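PDB 2IUY: glycosyltransferase from Streptomyces viridochromogenes, which takes part in the biosynthesis of the antibiotic avilamycin A as a family GT4 enzyme, probably transferring a sugar from a nucleotide-bound donor with retention of configuration. Local coordinates for residues I76-R81 / I96-P102; S126-Q130 / C251-A255; L178-F183 / V287-F293. One frame throughout, in Å; residues are numbered along the deposited sequence.

Contact 1. Residues I76-R81 / I96-P102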
loop_
_atom_site.group_PDB
_atom_site.type_symbol
_atom_site.label_atom_id
_atom_site.label_comp_id
_atom_site.label_asym_id
_atom_site.label_seq_id
_atom_site.Cartn_x
_atom_site.Cartn_y
_atom_site.Cartn_z
ATOM N N ILE A 76 7.534 -20.214 9.155
ATOM C CA ILE A 76 6.200 -19.689 9.297
ATOM C C ILE A 76 5.193 -20.864 9.226
ATOM O O ILE A 76 4.302 -20.934 10.051
ATOM C CB ILE A 76 5.840 -18.592 8.233
ATOM C CG1 ILE A 76 6.754 -17.358 8.331
ATOM C CG2 ILE A 76 4.356 -18.171 8.370
ATOM C CD1 ILE A 76 6.637 -16.428 7.057
ATOM N N GLU A 77 5.359 -21.786 8.282
ATOM C CA GLU A 77 4.454 -22.973 8.204
ATOM C C GLU A 77 4.527 -23.851 9.424
ATOM O O GLU A 77 3.498 -24.330 9.906
ATOM C CB GLU A 77 4.716 -23.875 6.987
ATOM C CG GLU A 77 4.948 -23.135 5.724
ATOM C CD GLU A 77 5.032 -24.042 4.529
ATOM O OE1 GLU A 77 4.629 -23.542 3.433
ATOM O OE2 GLU A 77 5.502 -25.222 4.690
ATOM N N ARG A 78 5.741 -24.052 9.926
ATOM C CA ARG A 78 5.948 -24.888 11.090
ATOM C C ARG A 78 5.215 -24.320 12.275
ATOM O O ARG A 78 4.549 -25.075 12.985
ATOM C CB ARG A 78 7.441 -25.030 11.362
ATOM C CG ARG A 78 7.850 -25.981 12.487
ATOM C CD ARG A 78 9.330 -26.299 12.367
ATOM N NE ARG A 78 9.609 -26.926 11.063
ATOM C CZ ARG A 78 10.483 -26.477 10.154
ATOM N NH1 ARG A 78 11.230 -25.384 10.394
ATOM N NH2 ARG A 78 10.620 -27.137 9.001
ATOM N N TRP A 79 5.315 -22.995 12.463
ATOM C CA TRP A 79 4.684 -22.252 13.562
ATOM C C TRP A 79 3.153 -22.281 13.503
ATOM O O TRP A 79 2.490 -22.503 14.517
ATOM C CB TRP A 79 5.175 -20.782 13.605
ATOM C CG TRP A 79 4.729 -20.070 14.881
ATOM C CD1 TRP A 79 5.390 -20.041 16.107
ATOM C CD2 TRP A 79 3.509 -19.310 15.075
ATOM N NE1 TRP A 79 4.651 -19.316 17.020
ATOM C CE2 TRP A 79 3.503 -18.859 16.415
ATOM C CE3 TRP A 79 2.430 -18.963 14.240
ATOM C CZ2 TRP A 79 2.450 -18.091 16.945
ATOM C CZ3 TRP A 79 1.385 -18.194 14.776
ATOM C CH2 TRP A 79 1.406 -17.783 16.120
ATOM N N LEU A 80 2.614 -22.021 12.310
ATOM C CA LEU A 80 1.162 -22.049 12.043
ATOM C C LEU A 80 0.495 -23.415 12.294
ATOM O O LEU A 80 -0.670 -23.480 12.708
ATOM C CB LEU A 80 0.876 -21.568 10.596
ATOM C CG LEU A 80 1.136 -20.083 10.298
ATOM C CD1 LEU A 80 0.897 -19.801 8.798
ATOM C CD2 LEU A 80 0.290 -19.174 11.183
ATOM N N ARG A 81 1.224 -24.504 12.041
ATOM C CA ARG A 81 0.699 -25.847 12.242
ATOM C C ARG A 81 0.319 -26.137 13.709
ATOM O O ARG A 81 -0.627 -26.866 13.985
ATOM C CB ARG A 81 1.705 -26.891 11.699
ATOM C CG ARG A 81 1.133 -28.320 11.654
ATOM C CD ARG A 81 2.055 -29.333 10.910
ATOM N NE ARG A 81 1.718 -29.482 9.473
ATOM C CZ ARG A 81 0.763 -30.271 8.945
ATOM N NH1 ARG A 81 -0.051 -31.063 9.690
ATOM N NH2 ARG A 81 0.623 -30.282 7.605
ATOM N N ILE A 96 2.276 -19.030 2.242
ATOM C CA ILE A 96 1.673 -20.085 3.062
ATOM C C ILE A 96 0.216 -20.322 2.580
ATOM O O ILE A 96 -0.286 -19.581 1.757
ATOM C CB ILE A 96 1.836 -19.780 4.577
ATOM C CG1 ILE A 96 1.334 -18.369 4.935
ATOM C CG2 ILE A 96 3.319 -19.900 5.003
ATOM C CD1 ILE A 96 -0.153 -18.284 5.222
ATOM N N GLY A 97 -0.446 -21.366 3.057
ATOM C CA GLY A 97 -1.781 -21.689 2.567
ATOM C C GLY A 97 -2.580 -22.296 3.684
ATOM O O GLY A 97 -2.069 -22.417 4.788
ATOM N N PRO A 98 -3.852 -22.630 3.445
ATOM C CA PRO A 98 -4.667 -23.250 4.495
ATOM C C PRO A 98 -4.289 -24.679 4.942
ATOM O O PRO A 98 -4.674 -25.081 6.039
ATOM C CB PRO A 98 -6.089 -23.227 3.893
ATOM C CG PRO A 98 -5.911 -23.232 2.443
ATOM C CD PRO A 98 -4.638 -22.363 2.229
ATOM N N ALA A 99 -3.539 -25.438 4.130
ATOM C CA ALA A 99 -3.279 -26.856 4.446
ATOM C C ALA A 99 -2.418 -26.959 5.677
ATOM O O ALA A 99 -1.408 -26.237 5.795
ATOM C CB ALA A 99 -2.579 -27.573 3.261
ATOM N N GLY A 100 -2.803 -27.808 6.615
ATOM C CA GLY A 100 -1.940 -28.010 7.777
ATOM C C GLY A 100 -2.289 -27.201 9.001
ATOM O O GLY A 100 -1.763 -27.445 10.106
ATOM N N LEU A 101 -3.159 -26.210 8.827
ATOM C CA LEU A 101 -3.635 -25.423 9.962
ATOM C C LEU A 101 -4.508 -26.318 10.882
ATOM O O LEU A 101 -5.180 -27.261 10.396
ATOM C CB LEU A 101 -4.446 -24.203 9.472
ATOM C CG LEU A 101 -3.714 -23.162 8.614
ATOM C CD1 LEU A 101 -4.673 -22.037 8.384
ATOM C CD2 LEU A 101 -2.407 -22.626 9.288
ATOM N N PRO A 102 -4.511 -26.020 12.193
ATOM C CA PRO A 102 -5.254 -26.829 13.145
ATOM C C PRO A 102 -6.749 -26.687 12.900
ATOM O O PRO A 102 -7.194 -25.642 12.395
ATOM C CB PRO A 102 -4.871 -26.221 14.507
ATOM C CG PRO A 102 -3.656 -25.455 14.271
ATOM C CD PRO A 102 -3.825 -24.914 12.868
HETATM O O HOH W 1 1.499 -23.602 4.151
#
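R81 lays its side chain along the backbone of G100. CB lies 3.9 Å from G100 O, and CG, set anti to the backbone N (chi1 -170°), comes closest to that oxygen, 3.4 Å from G100 O. The chain then bends at chi3 (-93°). NE and NH1 stay 4.1 and 4.0 Å from G100 O, while CZ is 3.7 Å from G100 CA, which lies over one guanidinium face, offset toward the rim, with NH2 3.4 Å from G100 CA. G100 is the third residue of a type II beta turn from P98 to L101, and its positive phi is the one such a turn asks of that position. In this GT-B fold the turn belongs to the connection between strands 87-90 and 106-111 of the N-terminal Rossmann-like sheet, and helix 73-82 packs against it. At the preceding residue the contact becomes apolar: L80 CB meets L101 CD2 at 3.7 Å, while L80 CD1 reaches I96 CD1, the two side chains crossing at about a right angle. V88 touches L80, I96 and L101 alike. I96 CG2 touches both I76 CG2 and, at 3.7 Å, E77 CG; a water accepts from G97 N and donates weakly to E77 OE1.

Contact 2. Residues S126-Q130 / C251-A255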
loop_
_atom_site.group_PDB
_atom_site.type_symbol
_atom_site.label_atom_id
_atom_site.label_comp_id
_atom_site.label_asym_id
_atom_site.label_seq_id
_atom_site.Cartn_x
_atom_site.Cartn_y
_atom_site.Cartn_z
ATOM N N SER A 126 -8.098 -5.344 -2.590
ATOM C CA SER A 126 -8.121 -3.937 -2.123
ATOM C C SER A 126 -8.973 -3.033 -3.018
ATOM O O SER A 126 -9.305 -1.899 -2.630
ATOM C CB SER A 126 -6.718 -3.343 -1.889
ATOM O OG SER A 126 -5.802 -3.841 -2.827
ATOM N N SER A 127 -9.334 -3.520 -4.205
ATOM C CA SER A 127 -10.199 -2.741 -5.089
ATOM C C SER A 127 -11.095 -3.632 -5.952
ATOM O O SER A 127 -10.806 -4.795 -6.160
ATOM C CB SER A 127 -9.370 -1.767 -5.942
ATOM O OG SER A 127 -8.559 -2.450 -6.897
ATOM N N ARG A 128 -12.206 -3.080 -6.427
ATOM C CA ARG A 128 -13.026 -3.753 -7.463
ATOM C C ARG A 128 -12.246 -4.066 -8.753
ATOM O O ARG A 128 -12.429 -5.118 -9.308
ATOM C CB ARG A 128 -14.250 -2.899 -7.848
ATOM C CG ARG A 128 -15.338 -2.800 -6.765
ATOM C CD ARG A 128 -16.575 -1.939 -7.268
ATOM N NE ARG A 128 -16.439 -0.490 -7.008
ATOM C CZ ARG A 128 -16.194 0.462 -7.927
ATOM N NH1 ARG A 128 -16.006 0.166 -9.231
ATOM N NH2 ARG A 128 -16.120 1.739 -7.542
ATOM N N ALA A 129 -11.426 -3.128 -9.241
ATOM C CA ALA A 129 -10.629 -3.339 -10.473
ATOM C C ALA A 129 -9.695 -4.516 -10.290
ATOM O O ALA A 129 -9.651 -5.398 -11.119
ATOM C CB ALA A 129 -9.850 -2.097 -10.832
ATOM N N GLN A 130 -9.011 -4.584 -9.148
ATOM C CA GLN A 130 -8.158 -5.744 -8.857
ATOM C C GLN A 130 -8.981 -7.032 -8.771
ATOM O O GLN A 130 -8.644 -8.023 -9.404
ATOM C CB GLN A 130 -7.403 -5.534 -7.559
ATOM C CG GLN A 130 -6.353 -6.557 -7.279
ATOM C CD GLN A 130 -6.106 -6.732 -5.808
ATOM O OE1 GLN A 130 -6.923 -6.316 -4.995
ATOM N NE2 GLN A 130 -4.986 -7.361 -5.446
ATOM N N CYS A 251 -2.344 -3.650 -13.356
ATOM C CA CYS A 251 -3.572 -3.132 -12.753
ATOM C C CYS A 251 -3.249 -2.837 -11.281
ATOM O O CYS A 251 -3.080 -3.773 -10.491
ATOM C CB CYS A 251 -4.665 -4.196 -12.863
ATOM S SG CYS A 251 -6.269 -3.832 -12.071
ATOM N N GLU A 252 -3.111 -1.553 -10.924
ATOM C CA GLU A 252 -2.612 -1.170 -9.567
ATOM C C GLU A 252 -3.561 -1.806 -8.536
ATOM O O GLU A 252 -4.741 -1.557 -8.599
ATOM C CB GLU A 252 -2.530 0.354 -9.412
ATOM C CG GLU A 252 -1.783 0.843 -8.136
ATOM C CD GLU A 252 -0.347 0.425 -8.135
ATOM O OE1 GLU A 252 0.339 0.619 -9.158
ATOM O OE2 GLU A 252 0.121 -0.142 -7.139
ATOM N N PRO A 253 -3.077 -2.745 -7.698
ATOM C CA PRO A 253 -4.022 -3.363 -6.728
ATOM C C PRO A 253 -4.717 -2.457 -5.699
ATOM O O PRO A 253 -5.975 -2.536 -5.564
ATOM C CB PRO A 253 -3.191 -4.455 -6.028
ATOM C CG PRO A 253 -1.976 -4.647 -6.880
ATOM C CD PRO A 253 -1.761 -3.404 -7.698
ATOM N N GLY A 254 -3.927 -1.610 -5.014
ATOM C CA GLY A 254 -4.412 -0.812 -3.915
ATOM C C GLY A 254 -3.743 0.532 -3.655
ATOM O O GLY A 254 -4.361 1.415 -3.017
ATOM N N ALA A 255 -2.503 0.711 -4.127
ATOM C CA ALA A 255 -1.824 2.018 -4.107
ATOM C C ALA A 255 -1.819 2.681 -2.729
ATOM O O ALA A 255 -2.506 3.664 -2.472
ATOM C CB ALA A 255 -2.400 2.979 -5.164
#
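S127 and S126 both turn their hydroxyls to one backbone oxygen, that of P253. The firmer bond is from S127, whose OG donates to P253 O at 2.9 Å, with a C=O...donor angle of 146° and the donor tilted 27° out of the carbonyl plane. S126 OG lies 3.0 Å from P253 O, but this bond is weak, and its single proton could instead go to Q130 OE1. The buried carbonyl thus has one secure donor and perhaps a second.

S127 OG is used twice. It gives its proton to P253, and, because S127 occupies the N-cap position of helix 128-133, it also accepts from Q130 N at 3.1 Å, a nearly straight capping bond (161°). The torsion that holds OG between the backbone N and the carbonyl carbon serves both bonds, so the cap of a helix in the N-terminal domain also ties that helix to the segment leading into helix 256-263 of the C-terminal domain. This is a joint across the two Rossmann-like domains of the GT-B fold.

Q130 is satisfied at both ends of its amide. OE1 accepts from S126 N at 2.8 Å, and NE2 donates to the carbonyls of H111 and F113. With its amide fixed at both ends, Q130 crosses P253 obliquely, NE2 3.5 Å from P253 CB. C251 SG packs beside A129, 4.2 Å from A129 CB. At the start of the helix, E278 accepts from the backbone N of both R128 and A129. E252 points away from the joint, its carboxylate bonded to S239 OG and W250 NE1 and salt-bridged to K175, one of the UDP-binding residues.

Contact 3. Residues L178-F183 / V287-F293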
loop_
_atom_site.group_PDB
_atom_site.type_symbol
_atom_site.label_atom_id
_atom_site.label_comp_id
_atom_site.label_asym_id
_atom_site.label_seq_id
_atom_site.Cartn_x
_atom_site.Cartn_y
_atom_site.Cartn_z
ATOM N N LEU A 178 8.004 8.324 -15.166
ATOM C CA LEU A 178 8.260 9.159 -16.342
ATOM C C LEU A 178 7.103 10.083 -16.620
ATOM O O LEU A 178 7.263 11.286 -16.827
ATOM C CB LEU A 178 8.553 8.283 -17.577
ATOM C CG LEU A 178 8.698 9.124 -18.878
ATOM C CD1 LEU A 178 10.060 9.836 -18.862
ATOM C CD2 LEU A 178 8.601 8.260 -20.075
ATOM N N GLU A 179 5.915 9.520 -16.594
ATOM C CA GLU A 179 4.683 10.308 -16.741
ATOM C C GLU A 179 4.448 11.330 -15.634
ATOM O O GLU A 179 3.907 12.393 -15.879
ATOM C CB GLU A 179 3.494 9.355 -16.874
ATOM C CG GLU A 179 3.515 8.543 -18.200
ATOM C CD GLU A 179 4.431 7.310 -18.185
ATOM O OE1 GLU A 179 4.996 6.913 -17.124
ATOM O OE2 GLU A 179 4.596 6.705 -19.261
ATOM N N ALA A 180 4.827 11.002 -14.417
ATOM C CA ALA A 180 4.817 11.947 -13.313
ATOM C C ALA A 180 5.828 13.087 -13.575
ATOM O O ALA A 180 5.556 14.277 -13.273
ATOM C CB ALA A 180 5.146 11.220 -12.025
ATOM N N ALA A 181 6.993 12.752 -14.130
ATOM C CA ALA A 181 7.961 13.827 -14.504
ATOM C C ALA A 181 7.307 14.760 -15.537
ATOM O O ALA A 181 7.333 15.996 -15.372
ATOM C CB ALA A 181 9.294 13.240 -15.034
ATOM N N ALA A 182 6.656 14.172 -16.548
ATOM C CA ALA A 182 5.952 14.932 -17.583
ATOM C C ALA A 182 4.857 15.824 -16.975
ATOM O O ALA A 182 4.656 16.952 -17.382
ATOM C CB ALA A 182 5.319 13.980 -18.631
ATOM N N PHE A 183 4.108 15.303 -16.023
ATOM C CA PHE A 183 3.015 16.104 -15.476
ATOM C C PHE A 183 3.572 17.300 -14.660
ATOM O O PHE A 183 3.100 18.446 -14.784
ATOM C CB PHE A 183 2.015 15.211 -14.699
ATOM C CG PHE A 183 0.851 15.980 -14.111
ATOM C CD1 PHE A 183 -0.354 16.070 -14.798
ATOM C CD2 PHE A 183 0.965 16.593 -12.871
ATOM C CE1 PHE A 183 -1.406 16.790 -14.299
ATOM C CE2 PHE A 183 -0.110 17.336 -12.352
ATOM C CZ PHE A 183 -1.307 17.415 -13.067
ATOM N N VAL A 287 -6.142 11.854 -14.071
ATOM C CA VAL A 287 -5.735 12.334 -15.379
ATOM C C VAL A 287 -5.441 11.155 -16.326
ATOM O O VAL A 287 -5.376 9.979 -15.910
ATOM C CB VAL A 287 -4.540 13.327 -15.269
ATOM C CG1 VAL A 287 -4.912 14.543 -14.348
ATOM C CG2 VAL A 287 -3.241 12.634 -14.751
ATOM N N GLY A 288 -5.268 11.480 -17.601
ATOM C CA GLY A 288 -4.892 10.512 -18.576
ATOM C C GLY A 288 -3.542 9.832 -18.465
ATOM O O GLY A 288 -2.595 10.303 -17.770
ATOM N N TYR A 289 -3.465 8.720 -19.194
ATOM C CA TYR A 289 -2.234 7.996 -19.432
ATOM C C TYR A 289 -1.280 8.765 -20.336
ATOM O O TYR A 289 -1.683 9.700 -21.019
ATOM C CB TYR A 289 -2.576 6.677 -20.113
ATOM C CG TYR A 289 -3.161 5.644 -19.207
ATOM C CD1 TYR A 289 -2.608 5.395 -17.942
ATOM C CD2 TYR A 289 -4.264 4.901 -19.611
ATOM C CE1 TYR A 289 -3.130 4.419 -17.119
ATOM C CE2 TYR A 289 -4.823 3.930 -18.766
ATOM C CZ TYR A 289 -4.242 3.697 -17.539
ATOM O OH TYR A 289 -4.772 2.726 -16.755
ATOM N N GLY A 290 -0.019 8.339 -20.372
ATOM C CA GLY A 290 0.981 8.966 -21.252
ATOM C C GLY A 290 1.596 10.212 -20.645
ATOM O O GLY A 290 1.384 10.509 -19.468
ATOM N N THR A 291 2.367 10.918 -21.474
ATOM C CA THR A 291 3.155 12.110 -21.108
ATOM C C THR A 291 2.672 13.431 -21.757
ATOM O O THR A 291 3.332 14.477 -21.631
ATOM C CB THR A 291 4.648 11.945 -21.506
ATOM O OG1 THR A 291 4.782 11.762 -22.931
ATOM C CG2 THR A 291 5.329 10.800 -20.757
ATOM N N ASP A 292 1.562 13.394 -22.479
ATOM C CA ASP A 292 1.201 14.556 -23.275
ATOM C C ASP A 292 0.172 15.382 -22.494
ATOM O O ASP A 292 -1.021 15.228 -22.646
ATOM C CB ASP A 292 0.734 14.141 -24.697
ATOM C CG ASP A 292 1.593 12.974 -25.312
ATOM O OD1 ASP A 292 2.730 13.215 -25.829
ATOM O OD2 ASP A 292 1.122 11.797 -25.306
ATOM N N PHE A 293 0.653 16.218 -21.588
ATOM C CA PHE A 293 -0.237 16.999 -20.737
ATOM C C PHE A 293 -0.205 18.432 -21.217
ATOM O O PHE A 293 0.889 19.036 -21.250
ATOM C CB PHE A 293 0.198 16.931 -19.263
ATOM C CG PHE A 293 0.109 15.553 -18.664
ATOM C CD1 PHE A 293 -1.129 14.993 -18.346
ATOM C CD2 PHE A 293 1.276 14.816 -18.412
ATOM C CE1 PHE A 293 -1.218 13.710 -17.778
ATOM C CE2 PHE A 293 1.212 13.541 -17.842
ATOM C CZ PHE A 293 -0.047 12.972 -17.545
#
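F183 and F293 meet in a T-shaped pair: the edge of the F183 ring is directed at the face of the F293 ring, with centroids 5.1 Å apart and planes at 86°. F183 CD1 does the touching, standing 3.7 Å above the F293 plane and over its centre. F183 CB approaches the same ring in a CH-pi contact, 4.0 Å from the F293 centroid. The backbone places CB over the F293 face; the first torsion of F183, with CG opposite the backbone N (chi1 -180°), then carries the ring to where CD1 meets it. F293 CD2 and CE2 in turn lie on the helix backbone, CE2 being 3.5 Å from E179 O, an oxygen already engaged in the helical bond from F183 N.

Around the aromatic pair the next contacts are small. A182 CB fits against T291 CB at 3.6 Å, and T291 CG2 extends past it to E179 CG and, at a longer distance, L178 CD2. E179 runs its aliphatic part over the loop, CG 3.2 Å from G290 O, and then bends at chi2 (81°). V287 CG1 approaches F183 CE1 at 4.2 Å, obliquely to the ring.

What positions the loop comes from farther out. G290 N donates to Q240 OE1 and Y289 OH is bonded to N273 ND2, while V287 is paired through its backbone with G270, at the end of strand 268-270. In the C-terminal Rossmann-like domain the loop leaves the edge strand 284-286 and packs against helix 177-187 before entering helix 295-303, whose A298 and T301 touch F183; L236 of strand 234-237 also touches F183, and helix 200-210 packs on L178, A181 and A182.

The three contacts sample the GT-B architecture from one domain to the other. Contact 1 belongs to the N-terminal domain and contact 3 to the C-terminal one; their centres are 45 Å apart, on opposite sides of the chain's centre. Contact 2 joins the domains, its centre about 27 Å from that of contact 1 and 20 Å from that of contact 3. None touches another, although contacts 2 and 3 approach to about 7 Å between nearest atoms. K175 relates these two to the UDP site: its side chain is about 3 Å from that of E252 and about 8 Å from that of E179. Contact 1 lies away from that site.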